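Local coordinates for uncharacterized protein (Bacteroides eggerthii, PDB 4FTD) that is of unknown function but carries a six-bladed beta-propeller and an immunoglobulin-like domain, and may take part in carbohydrate metabolism, at residues Lys332-Val344 and Leu353-Ala366. Residues are numbered along the deposited sequence; the frame is centred on the assembly and turned at random.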
ATOM      1  N   LYS A 332      -7.754   1.581 -19.337  1.00 57.60           N
ATOM      2  CA  LYS A 332      -6.317   1.378 -19.334  1.00 59.35           C
ATOM      3  C   LYS A 332      -5.659   2.620 -18.765  1.00 58.39           C
ATOM      4  O   LYS A 332      -5.812   3.671 -19.314  1.00 59.60           O
ATOM      5  CB  LYS A 332      -5.802   1.108 -20.753  1.00 61.23           C
ATOM      6  CG  LYS A 332      -4.352   0.668 -20.780  1.00 64.61           C
ATOM      7  CD  LYS A 332      -3.879   0.202 -22.142  1.00 66.69           C
ATOM      8  CE  LYS A 332      -3.518   1.353 -23.045  1.00 80.47           C
ATOM      9  NZ  LYS A 332      -2.552   0.872 -24.064  1.00 91.67           N
ATOM     10  N   SER A 333      -4.940   2.511 -17.653  1.00 56.62           N
ATOM     11  CA  SER A 333      -4.247   3.667 -17.051  1.00 58.01           C
ATOM     12  C   SER A 333      -2.835   3.818 -17.605  1.00 60.59           C
ATOM     13  O   SER A 333      -2.381   3.016 -18.441  1.00 61.82           O
ATOM     14  CB  SER A 333      -4.193   3.539 -15.526  1.00 55.05           C
ATOM     15  OG  SER A 333      -3.129   2.698 -15.101  1.00 55.63           O
ATOM     16  N   LYS A 334      -2.135   4.830 -17.107  1.00 60.38           N
ATOM     17  CA  LYS A 334      -0.742   5.089 -17.478  1.00 61.06           C
ATOM     18  C   LYS A 334       0.256   4.449 -16.511  1.00 63.71           C
ATOM     19  O   LYS A 334       1.445   4.551 -16.745  1.00 61.79           O
ATOM     20  CB  LYS A 334      -0.473   6.601 -17.555  1.00 62.08           C
ATOM     21  CG  LYS A 334      -1.231   7.286 -18.660  1.00 72.15           C
ATOM     22  CD  LYS A 334      -1.141   8.808 -18.524  1.00 78.53           C
ATOM     23  CE  LYS A 334      -1.726   9.540 -19.720  1.00 84.20           C
ATOM     24  NZ  LYS A 334      -1.795  10.999 -19.430  1.00 84.44           N
ATOM     25  N   ILE A 335      -0.210   3.799 -15.440  1.00 55.15           N
ATOM     26  CA  ILE A 335       0.690   3.123 -14.491  1.00 53.55           C
ATOM     27  C   ILE A 335       1.225   1.843 -15.163  1.00 52.35           C
ATOM     28  O   ILE A 335       0.477   0.919 -15.388  1.00 53.82           O
ATOM     29  CB  ILE A 335      -0.012   2.842 -13.152  1.00 52.55           C
ATOM     30  CG1 ILE A 335      -0.399   4.187 -12.502  1.00 56.39           C
ATOM     31  CG2 ILE A 335       0.899   2.048 -12.212  1.00 51.59           C
ATOM     32  CD1 ILE A 335      -1.371   4.098 -11.354  1.00 50.47           C
ATOM     33  N   ALA A 336       2.520   1.837 -15.492  1.00 53.85           N
ATOM     34  CA  ALA A 336       3.178   0.775 -16.263  1.00 54.11           C
ATOM     35  C   ALA A 336       4.529   0.495 -15.610  1.00 51.48           C
ATOM     36  O   ALA A 336       4.570   0.238 -14.418  1.00 47.30           O
ATOM     37  CB  ALA A 336       3.344   1.201 -17.729  1.00 47.59           C
ATOM     38  N   GLY A 337       5.628   0.527 -16.353  1.00 48.50           N
ATOM     39  CA  GLY A 337       6.962   0.217 -15.780  1.00 53.43           C
ATOM     40  C   GLY A 337       7.135  -1.203 -15.211  1.00 48.03           C
ATOM     41  O   GLY A 337       7.966  -1.428 -14.305  1.00 49.15           O
ATOM     42  N   GLU A 338       6.370  -2.153 -15.769  1.00 44.28           N
ATOM     43  CA  GLU A 338       6.329  -3.557 -15.382  1.00 43.80           C
ATOM     44  C   GLU A 338       5.733  -3.783 -13.983  1.00 44.02           C
ATOM     45  O   GLU A 338       6.066  -4.786 -13.338  1.00 41.41           O
ATOM     46  CB  GLU A 338       7.710  -4.246 -15.485  1.00 48.16           C
ATOM     47  CG  GLU A 338       8.428  -4.019 -16.830  1.00 49.75           C
ATOM     48  CD  GLU A 338       9.649  -4.919 -16.996  1.00 51.54           C
ATOM     49  OE1 GLU A 338       9.817  -5.912 -16.243  1.00 46.88           O
ATOM     50  OE2 GLU A 338      10.458  -4.620 -17.889  1.00 47.58           O
ATOM     51  N   ALA A 339       4.864  -2.853 -13.546  1.00 44.10           N
ATOM     52  CA  ALA A 339       4.078  -2.980 -12.332  1.00 44.50           C
ATOM     53  C   ALA A 339       3.176  -4.203 -12.486  1.00 51.58           C
ATOM     54  O   ALA A 339       2.438  -4.356 -13.457  1.00 42.36           O
ATOM     55  CB  ALA A 339       3.240  -1.742 -12.069  1.00 46.26           C
ATOM     56  N   VAL A 340       3.304  -5.091 -11.525  1.00 40.65           N
ATOM     57  CA  VAL A 340       2.514  -6.296 -11.414  1.00 41.24           C
ATOM     58  C   VAL A 340       1.958  -6.373  -9.977  1.00 40.41           C
ATOM     59  O   VAL A 340       2.198  -5.495  -9.146  1.00 40.24           O
ATOM     60  CB  VAL A 340       3.316  -7.585 -11.822  1.00 39.49           C
ATOM     61  CG1 VAL A 340       3.774  -7.489 -13.294  1.00 40.55           C
ATOM     62  CG2 VAL A 340       4.506  -7.865 -10.913  1.00 37.56           C
ATOM     63  N   ALA A 341       1.127  -7.374  -9.736  1.00 38.61           N
ATOM     64  CA  ALA A 341       0.411  -7.549  -8.464  1.00 44.71           C
ATOM     65  C   ALA A 341      -0.304  -6.257  -7.947  1.00 46.09           C
ATOM     66  O   ALA A 341      -0.120  -5.871  -6.815  1.00 40.96           O
ATOM     67  CB  ALA A 341       1.370  -8.120  -7.418  1.00 34.58           C
ATOM     68  N   PRO A 342      -1.131  -5.605  -8.789  1.00 41.54           N
ATOM     69  CA  PRO A 342      -1.794  -4.324  -8.430  1.00 46.01           C
ATOM     70  C   PRO A 342      -2.905  -4.476  -7.394  1.00 43.83           C
ATOM     71  O   PRO A 342      -3.942  -5.108  -7.685  1.00 46.19           O
ATOM     72  CB  PRO A 342      -2.376  -3.837  -9.779  1.00 42.46           C
ATOM     73  CG  PRO A 342      -2.601  -5.092 -10.541  1.00 39.59           C
ATOM     74  CD  PRO A 342      -1.547  -6.060 -10.116  1.00 42.65           C
ATOM     75  N   LYS A 343      -2.681  -3.938  -6.188  1.00 42.18           N
ATOM     76  CA  LYS A 343      -3.674  -4.005  -5.120  1.00 46.16           C
ATOM     77  C   LYS A 343      -4.084  -2.616  -4.651  1.00 49.00           C
ATOM     78  O   LYS A 343      -3.236  -1.766  -4.371  1.00 48.11           O
ATOM     79  CB  LYS A 343      -3.141  -4.825  -3.927  1.00 45.99           C
ATOM     80  CG  LYS A 343      -2.805  -6.266  -4.282  1.00 42.14           C
ATOM     81  CD  LYS A 343      -2.585  -7.207  -3.096  1.00 40.26           C
ATOM     82  CE  LYS A 343      -2.312  -8.631  -3.588  1.00 41.80           C
ATOM     83  NZ  LYS A 343      -2.031  -9.611  -2.469  1.00 47.63           N
ATOM     84  N   VAL A 344      -5.382  -2.396  -4.560  1.00 42.83           N
ATOM     85  CA  VAL A 344      -5.926  -1.119  -4.075  1.00 46.80           C
ATOM     86  C   VAL A 344      -6.088  -1.189  -2.559  1.00 51.90           C
ATOM     87  O   VAL A 344      -6.734  -2.081  -2.065  1.00 52.21           O
ATOM     88  CB  VAL A 344      -7.265  -0.779  -4.737  1.00 48.10           C
ATOM     89  CG1 VAL A 344      -7.864   0.506  -4.130  1.00 48.40           C
ATOM     90  CG2 VAL A 344      -7.083  -0.666  -6.244  1.00 45.97           C
ATOM     91  N   LEU A 353      -2.559   2.657  -4.709  1.00 47.00           N
ATOM     92  CA  LEU A 353      -2.265   1.487  -5.530  1.00 46.58           C
ATOM     93  C   LEU A 353      -0.874   1.010  -5.113  1.00 43.31           C
ATOM     94  O   LEU A 353       0.089   1.773  -5.164  1.00 49.02           O
ATOM     95  CB  LEU A 353      -2.266   1.812  -7.026  1.00 47.54           C
ATOM     96  CG  LEU A 353      -2.020   0.611  -7.962  1.00 49.25           C
ATOM     97  CD1 LEU A 353      -3.134  -0.413  -7.796  1.00 50.83           C
ATOM     98  CD2 LEU A 353      -1.864   1.035  -9.420  1.00 53.70           C
ATOM     99  N   LEU A 354      -0.815  -0.241  -4.656  1.00 44.08           N
ATOM    100  CA  LEU A 354       0.409  -0.944  -4.268  1.00 42.01           C
ATOM    101  C   LEU A 354       0.759  -1.855  -5.451  1.00 46.93           C
ATOM    102  O   LEU A 354      -0.108  -2.617  -5.931  1.00 44.65           O
ATOM    103  CB  LEU A 354       0.182  -1.760  -2.998  1.00 42.13           C
ATOM    104  CG  LEU A 354       1.298  -2.713  -2.550  1.00 49.43           C
ATOM    105  CD1 LEU A 354       2.608  -1.987  -2.277  1.00 41.79           C
ATOM    106  CD2 LEU A 354       0.805  -3.511  -1.329  1.00 43.35           C
ATOM    107  N   VAL A 355       1.976  -1.727  -5.961  1.00 41.14           N
ATOM    108  CA  VAL A 355       2.448  -2.599  -7.043  1.00 42.90           C
ATOM    109  C   VAL A 355       3.863  -3.010  -6.752  1.00 43.10           C
ATOM    110  O   VAL A 355       4.516  -2.423  -5.868  1.00 45.91           O
ATOM    111  CB  VAL A 355       2.387  -1.930  -8.433  1.00 41.28           C
ATOM    112  CG1 VAL A 355       0.966  -1.547  -8.806  1.00 46.24           C
ATOM    113  CG2 VAL A 355       3.335  -0.739  -8.526  1.00 43.89           C
ATOM    114  N   CYS A 356       4.330  -4.071  -7.427  1.00 40.63           N
ATOM    115  CA  CYS A 356       5.769  -4.357  -7.446  1.00 43.74           C
ATOM    116  C   CYS A 356       6.219  -4.383  -8.876  1.00 43.38           C
ATOM    117  O   CYS A 356       5.594  -5.070  -9.708  1.00 43.64           O
ATOM    118  CB  CYS A 356       6.115  -5.686  -6.748  1.00 43.94           C
ATOM    119  SG  CYS A 356       7.886  -5.957  -6.540  1.00 44.76           S
ATOM    120  N   THR A 357       7.290  -3.661  -9.209  1.00 44.64           N
ATOM    121  CA  THR A 357       7.754  -3.704 -10.606  1.00 44.80           C
ATOM    122  C   THR A 357       8.624  -4.985 -10.752  1.00 45.07           C
ATOM    123  O   THR A 357       9.425  -5.277  -9.881  1.00 47.25           O
ATOM    124  CB  THR A 357       8.467  -2.415 -11.037  1.00 41.56           C
ATOM    125  OG1 THR A 357       9.562  -2.263 -10.158  1.00 46.94           O
ATOM    126  CG2 THR A 357       7.493  -1.141 -10.987  1.00 39.70           C
ATOM    127  N   ALA A 358       8.445  -5.733 -11.843  1.00 45.43           N
ATOM    128  CA  ALA A 358       8.990  -7.104 -11.980  1.00 42.01           C
ATOM    129  C   ALA A 358      10.429  -7.204 -12.465  1.00 43.40           C
ATOM    130  O   ALA A 358      11.284  -7.871 -11.840  1.00 45.07           O
ATOM    131  CB  ALA A 358       8.071  -7.928 -12.881  1.00 40.28           C
ATOM    132  N   GLY A 359      10.727  -6.565 -13.593  1.00 42.39           N
ATOM    133  CA  GLY A 359      12.046  -6.737 -14.179  1.00 45.55           C
ATOM    134  C   GLY A 359      12.211  -8.066 -14.904  1.00 46.37           C
ATOM    135  O   GLY A 359      13.109  -8.834 -14.589  1.00 40.84           O
ATOM    136  N   GLN A 360      11.380  -8.287 -15.921  1.00 44.03           N
ATOM    137  CA  GLN A 360      11.356  -9.541 -16.696  1.00 44.90           C
ATOM    138  C   GLN A 360      12.193  -9.358 -17.925  1.00 49.30           C
ATOM    139  O   GLN A 360      11.869  -8.513 -18.750  1.00 48.79           O
ATOM    140  CB  GLN A 360       9.909  -9.889 -17.096  1.00 50.40           C
ATOM    141  CG  GLN A 360       9.712 -11.143 -17.950  1.00 54.32           C
ATOM    142  CD  GLN A 360      10.049 -12.426 -17.215  1.00 49.61           C
ATOM    143  OE1 GLN A 360      10.177 -12.443 -16.021  1.00 47.20           O
ATOM    144  NE2 GLN A 360      10.205 -13.512 -17.951  1.00 51.12           N
ATOM    145  N   GLY A 361      13.289 -10.104 -18.020  1.00 45.04           N
ATOM    146  CA  GLY A 361      14.218 -10.064 -19.142  1.00 48.90           C
ATOM    147  C   GLY A 361      15.479  -9.416 -18.643  1.00 48.10           C
ATOM    148  O   GLY A 361      15.431  -8.391 -17.941  1.00 48.33           O
ATOM    149  N   ALA A 362      16.607 -10.006 -19.011  1.00 51.97           N
ATOM    150  CA  ALA A 362      17.921  -9.510 -18.632  1.00 49.94           C
ATOM    151  C   ALA A 362      18.136  -8.046 -18.973  1.00 55.99           C
ATOM    152  O   ALA A 362      18.883  -7.383 -18.277  1.00 59.05           O
ATOM    153  CB  ALA A 362      18.996 -10.368 -19.262  1.00 51.00           C
ATOM    154  N   ALA A 363      17.460  -7.537 -20.015  1.00 56.08           N
ATOM    155  CA  ALA A 363      17.610  -6.143 -20.466  1.00 52.12           C
ATOM    156  C   ALA A 363      16.597  -5.193 -19.818  1.00 53.26           C
ATOM    157  O   ALA A 363      16.624  -4.004 -20.040  1.00 54.94           O
ATOM    158  CB  ALA A 363      17.489  -6.076 -21.983  1.00 52.49           C
ATOM    159  N   SER A 364      15.701  -5.707 -18.991  1.00 49.98           N
ATOM    160  CA  SER A 364      14.685  -4.842 -18.395  1.00 45.49           C
ATOM    161  C   SER A 364      15.256  -3.660 -17.609  1.00 50.61           C
ATOM    162  O   SER A 364      16.209  -3.805 -16.859  1.00 53.34           O
ATOM    163  CB  SER A 364      13.806  -5.597 -17.433  1.00 45.03           C
ATOM    164  OG  SER A 364      13.003  -4.618 -16.778  1.00 44.32           O
ATOM    165  N   LYS A 365      14.607  -2.514 -17.750  1.00 53.66           N
ATOM    166  CA  LYS A 365      14.971  -1.316 -17.036  1.00 57.80           C
ATOM    167  C   LYS A 365      13.930  -1.036 -15.955  1.00 55.10           C
ATOM    168  O   LYS A 365      13.875   0.070 -15.469  1.00 60.76           O
ATOM    169  CB  LYS A 365      15.137  -0.144 -18.038  1.00 59.69           C
ATOM    170  CG  LYS A 365      16.260  -0.358 -19.075  1.00 67.68           C
ATOM    171  CD  LYS A 365      16.150   0.593 -20.263  1.00 74.74           C
ATOM    172  CE  LYS A 365      17.346   0.531 -21.208  1.00 71.79           C
ATOM    173  NZ  LYS A 365      18.635   0.721 -20.489  1.00 79.63           N
ATOM    174  N   ALA A 366      13.129  -2.029 -15.540  1.00 50.02           N
ATOM    175  CA  ALA A 366      12.151  -1.815 -14.477  1.00 47.94           C
ATOM    176  C   ALA A 366      12.873  -1.390 -13.189  1.00 51.95           C
ATOM    177  O   ALA A 366      14.008  -1.799 -12.930  1.00 49.41           O
ATOM    178  CB  ALA A 366      11.324  -3.096 -14.225  1.00 42.51           C
TER
HETATM  179  O   HOH W   1      11.064  -6.208 -19.721  1.00 54.10           O
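Glu338 sends its carboxylate into the loop 358-366, where both oxygens find donors. OE1 accepts Gln360 N on its syn lone pair at 2.9 Å (162° at the hydrogen) and, in a weak, bent bond, Gly359 N. OE2 takes the hydroxyl of Ser364, OG lying 2.8 Å away and 46° out of the carboxylate plane, while a water links OE2 to Gln360 O. CG stands anti to the carbonyl carbon (chi1 -50°) and the chain runs extended beyond it, carrying the carboxylate past Ala366, whose CB packs 3.7 Å from CD. Ser364 OG, the donor to OE2, in turn accepts from Ala366 N, an ST turn that probably helps hold the hydroxyl in place. An alanine here in place of Glu338 would probably leave the amides of Gly359 and Gln360 and the Ser364 hydroxyl without their carboxylate acceptor, and open a gap beside Ala366 CB. Further back, Ile335 CD1 meets Leu353 CD2 tip to tip at 3.7 Å, and Val355 lays CG2 against Ala339 CB, also at 3.7 Å. Paired backbone bonds join Val340 to Cys356 and Lys343 to Leu354, with a one-residue register shift between them. This is an antiparallel beta hairpin interrupted by a beta bulge, within a blade of the six-bladed beta-propeller.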